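Long-range contact in variant surface glycoprotein MITat 1.13 (Trypanosoma brucei, PDB 6Z8H), which probably forms, as a GPI-anchored glycoprotein, part of the parasite's surface coat, whose antigenic switching lets the trypanosome evade host immunity: residues 86-94 with 282-290. Residues are numbered along the deposited sequence; the frame is centred on the assembly and turned at random.
Sequences PLLGAAADI and SLITDFNAV
Ile94, on the long helix 78-129, reaches into the bend formed by residues 282-290 and meets both of its arms. Its CB lies 4.0 Å from CG1 of Ile284. The CG2 branch, anti to the backbone N, rests 3.9 Å from the carbonyl O of Ser282 and also touches CG1 of Ile284. With CG1 turned away from the carbonyl carbon (chi1 -69°) and the chain then extended, CD1 packs against the short helix, 3.8 Å from both CB and O of Ala289 and 3.9 Å from CG2 of Val290. About a turn earlier on the long helix, Ala91 packs against Ile284, whose CD1 is 3.7 Å from Ala91 CB. Leu87 CD2 and Ala90 CB both meet CG1 of Val290, the Leu87 and Val290 side chains crossing at about a right angle. A water donates weakly to Ala90 O and, at 3.2 Å, to Ala289 O. Asp286 N-caps the short helix by accepting from Asn288 N, while Asn62 of helix 34-75 binds the backbone of Ser282 and Ile284. Trp341 and Tyr336 touch Ile284 and Val290 respectively. The direct grip on the helical bundle is thus aliphatic van der Waals contact, with one water, weakly bound on one side, linking the two backbones.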
loop_
_atom_site.group_PDB
_atom_site.type_symbol
_atom_site.label_atom_id
_atom_site.label_comp_id
_atom_site.label_asym_id
_atom_site.label_seq_id
_atom_site.Cartn_x
_atom_site.Cartn_y
_atom_site.Cartn_z
ATOM N N PRO A 86 17.219 22.378 26.897
ATOM C CA PRO A 86 18.052 22.242 25.689
ATOM C C PRO A 86 17.596 21.144 24.744
ATOM O O PRO A 86 18.094 21.091 23.617
ATOM C CB PRO A 86 19.452 21.926 26.246
ATOM C CG PRO A 86 19.425 22.524 27.644
ATOM C CD PRO A 86 18.022 22.270 28.130
ATOM N N LEU A 87 16.701 20.276 25.188
ATOM C CA LEU A 87 16.185 19.221 24.337
ATOM C C LEU A 87 15.008 19.671 23.502
ATOM O O LEU A 87 14.694 19.014 22.496
ATOM C CB LEU A 87 15.800 18.045 25.225
ATOM C CG LEU A 87 16.873 17.528 26.190
ATOM C CD1 LEU A 87 16.280 16.427 27.123
ATOM C CD2 LEU A 87 18.140 17.042 25.501
ATOM N N LEU A 88 14.327 20.751 23.871
ATOM C CA LEU A 88 13.019 20.995 23.265
ATOM C C LEU A 88 13.103 21.449 21.812
ATOM O O LEU A 88 12.404 20.911 20.955
ATOM C CB LEU A 88 12.261 22.041 24.079
ATOM C CG LEU A 88 11.613 21.536 25.362
ATOM C CD1 LEU A 88 11.196 22.705 26.271
ATOM C CD2 LEU A 88 10.397 20.744 25.090
ATOM N N GLY A 89 13.919 22.444 21.508
ATOM C CA GLY A 89 14.020 22.942 20.148
ATOM C C GLY A 89 14.601 21.887 19.223
ATOM O O GLY A 89 14.107 21.660 18.114
ATOM N N ALA A 90 15.625 21.193 19.699
ATOM C CA ALA A 90 16.254 20.135 18.922
ATOM C C ALA A 90 15.261 19.009 18.658
ATOM O O ALA A 90 15.242 18.417 17.564
ATOM C CB ALA A 90 17.513 19.645 19.663
ATOM N N ALA A 91 14.490 18.634 19.674
ATOM C CA ALA A 91 13.466 17.601 19.491
ATOM C C ALA A 91 12.396 18.038 18.493
ATOM O O ALA A 91 11.922 17.230 17.685
ATOM C CB ALA A 91 12.878 17.193 20.841
ATOM N N ALA A 92 11.958 19.286 18.541
ATOM C CA ALA A 92 11.004 19.763 17.539
ATOM C C ALA A 92 11.586 19.680 16.126
ATOM O O ALA A 92 10.864 19.378 15.170
ATOM C CB ALA A 92 10.570 21.191 17.898
ATOM N N ASP A 93 12.870 20.002 15.981
ATOM C CA ASP A 93 13.551 19.872 14.698
ATOM C C ASP A 93 13.525 18.421 14.228
ATOM O O ASP A 93 13.170 18.135 13.076
ATOM C CB ASP A 93 14.992 20.353 14.833
ATOM C CG ASP A 93 15.118 21.836 14.748
ATOM O OD1 ASP A 93 14.181 22.484 14.245
ATOM O OD2 ASP A 93 16.177 22.347 15.174
ATOM N N ILE A 94 13.900 17.490 15.110
ATOM C CA ILE A 94 13.913 16.075 14.747
ATOM C C ILE A 94 12.528 15.607 14.311
ATOM O O ILE A 94 12.366 14.940 13.283
ATOM C CB ILE A 94 14.463 15.238 15.912
ATOM C CG1 ILE A 94 15.963 15.527 16.105
ATOM C CG2 ILE A 94 14.244 13.737 15.590
ATOM C CD1 ILE A 94 16.501 15.066 17.448
ATOM N N SER A 282 15.915 9.262 12.453
ATOM C CA SER A 282 16.509 9.878 13.632
ATOM C C SER A 282 15.508 9.852 14.779
ATOM O O SER A 282 14.301 10.014 14.564
ATOM C CB SER A 282 16.887 11.325 13.329
ATOM O OG SER A 282 17.909 11.380 12.355
ATOM N N LEU A 283 16.020 9.654 15.993
ATOM C CA LEU A 283 15.208 9.541 17.193
ATOM C C LEU A 283 15.620 10.586 18.219
ATOM O O LEU A 283 16.813 10.775 18.491
ATOM C CB LEU A 283 15.318 8.164 17.836
ATOM C CG LEU A 283 14.621 6.979 17.168
ATOM C CD1 LEU A 283 15.018 5.701 17.910
ATOM C CD2 LEU A 283 13.111 7.119 17.145
ATOM N N ILE A 284 14.616 11.253 18.799
ATOM C CA ILE A 284 14.842 12.184 19.896
ATOM C C ILE A 284 15.579 11.513 21.042
ATOM O O ILE A 284 16.371 12.162 21.728
ATOM C CB ILE A 284 13.474 12.742 20.340
ATOM C CG1 ILE A 284 12.942 13.716 19.295
ATOM C CG2 ILE A 284 13.580 13.453 21.698
ATOM C CD1 ILE A 284 11.475 14.047 19.428
ATOM N N THR A 285 15.365 10.217 21.263
ATOM C CA THR A 285 16.000 9.512 22.372
ATOM C C THR A 285 17.453 9.130 22.073
ATOM O O THR A 285 18.110 8.533 22.926
ATOM C CB THR A 285 15.201 8.256 22.738
ATOM O OG1 THR A 285 15.018 7.478 21.553
ATOM C CG2 THR A 285 13.848 8.596 23.346
ATOM N N ASP A 286 17.967 9.486 20.900
ATOM C CA ASP A 286 19.365 9.294 20.532
ATOM C C ASP A 286 20.128 10.594 20.805
ATOM O O ASP A 286 19.959 11.586 20.089
ATOM C CB ASP A 286 19.446 8.905 19.059
ATOM C CG ASP A 286 20.862 8.764 18.573
ATOM O OD1 ASP A 286 21.797 8.874 19.400
ATOM O OD2 ASP A 286 21.036 8.539 17.348
ATOM N N PHE A 287 21.017 10.571 21.802
ATOM C CA PHE A 287 21.741 11.795 22.155
ATOM C C PHE A 287 22.502 12.353 20.958
ATOM O O PHE A 287 22.627 13.567 20.804
ATOM C CB PHE A 287 22.687 11.560 23.335
ATOM C CG PHE A 287 23.203 12.829 23.970
ATOM C CD1 PHE A 287 22.353 13.648 24.693
ATOM C CD2 PHE A 287 24.534 13.197 23.837
ATOM C CE1 PHE A 287 22.811 14.804 25.271
ATOM C CE2 PHE A 287 25.008 14.363 24.428
ATOM C CZ PHE A 287 24.140 15.156 25.144
ATOM N N ASN A 288 23.008 11.491 20.082
ATOM C CA ASN A 288 23.751 11.990 18.931
ATOM C C ASN A 288 22.874 12.791 17.978
ATOM O O ASN A 288 23.386 13.639 17.239
ATOM C CB ASN A 288 24.401 10.831 18.176
ATOM C CG ASN A 288 25.543 10.190 18.952
ATOM O OD1 ASN A 288 26.251 10.848 19.732
ATOM N ND2 ASN A 288 25.728 8.896 18.743
ATOM N N ALA A 289 21.563 12.555 17.983
ATOM C CA ALA A 289 20.686 13.352 17.140
ATOM C C ALA A 289 20.445 14.731 17.735
ATOM O O ALA A 289 20.213 15.692 16.995
ATOM C CB ALA A 289 19.337 12.653 16.983
ATOM N N VAL A 290 20.481 14.847 19.060
ATOM C CA VAL A 290 20.265 16.120 19.745
ATOM C C VAL A 290 21.553 16.918 19.876
ATOM O O VAL A 290 21.557 18.134 19.658
ATOM C CB VAL A 290 19.648 15.833 21.127
ATOM C CG1 VAL A 290 19.639 17.058 21.942
ATOM C CG2 VAL A 290 18.255 15.261 20.972
HETATM O O HOH W 1 18.216 18.012 16.150
#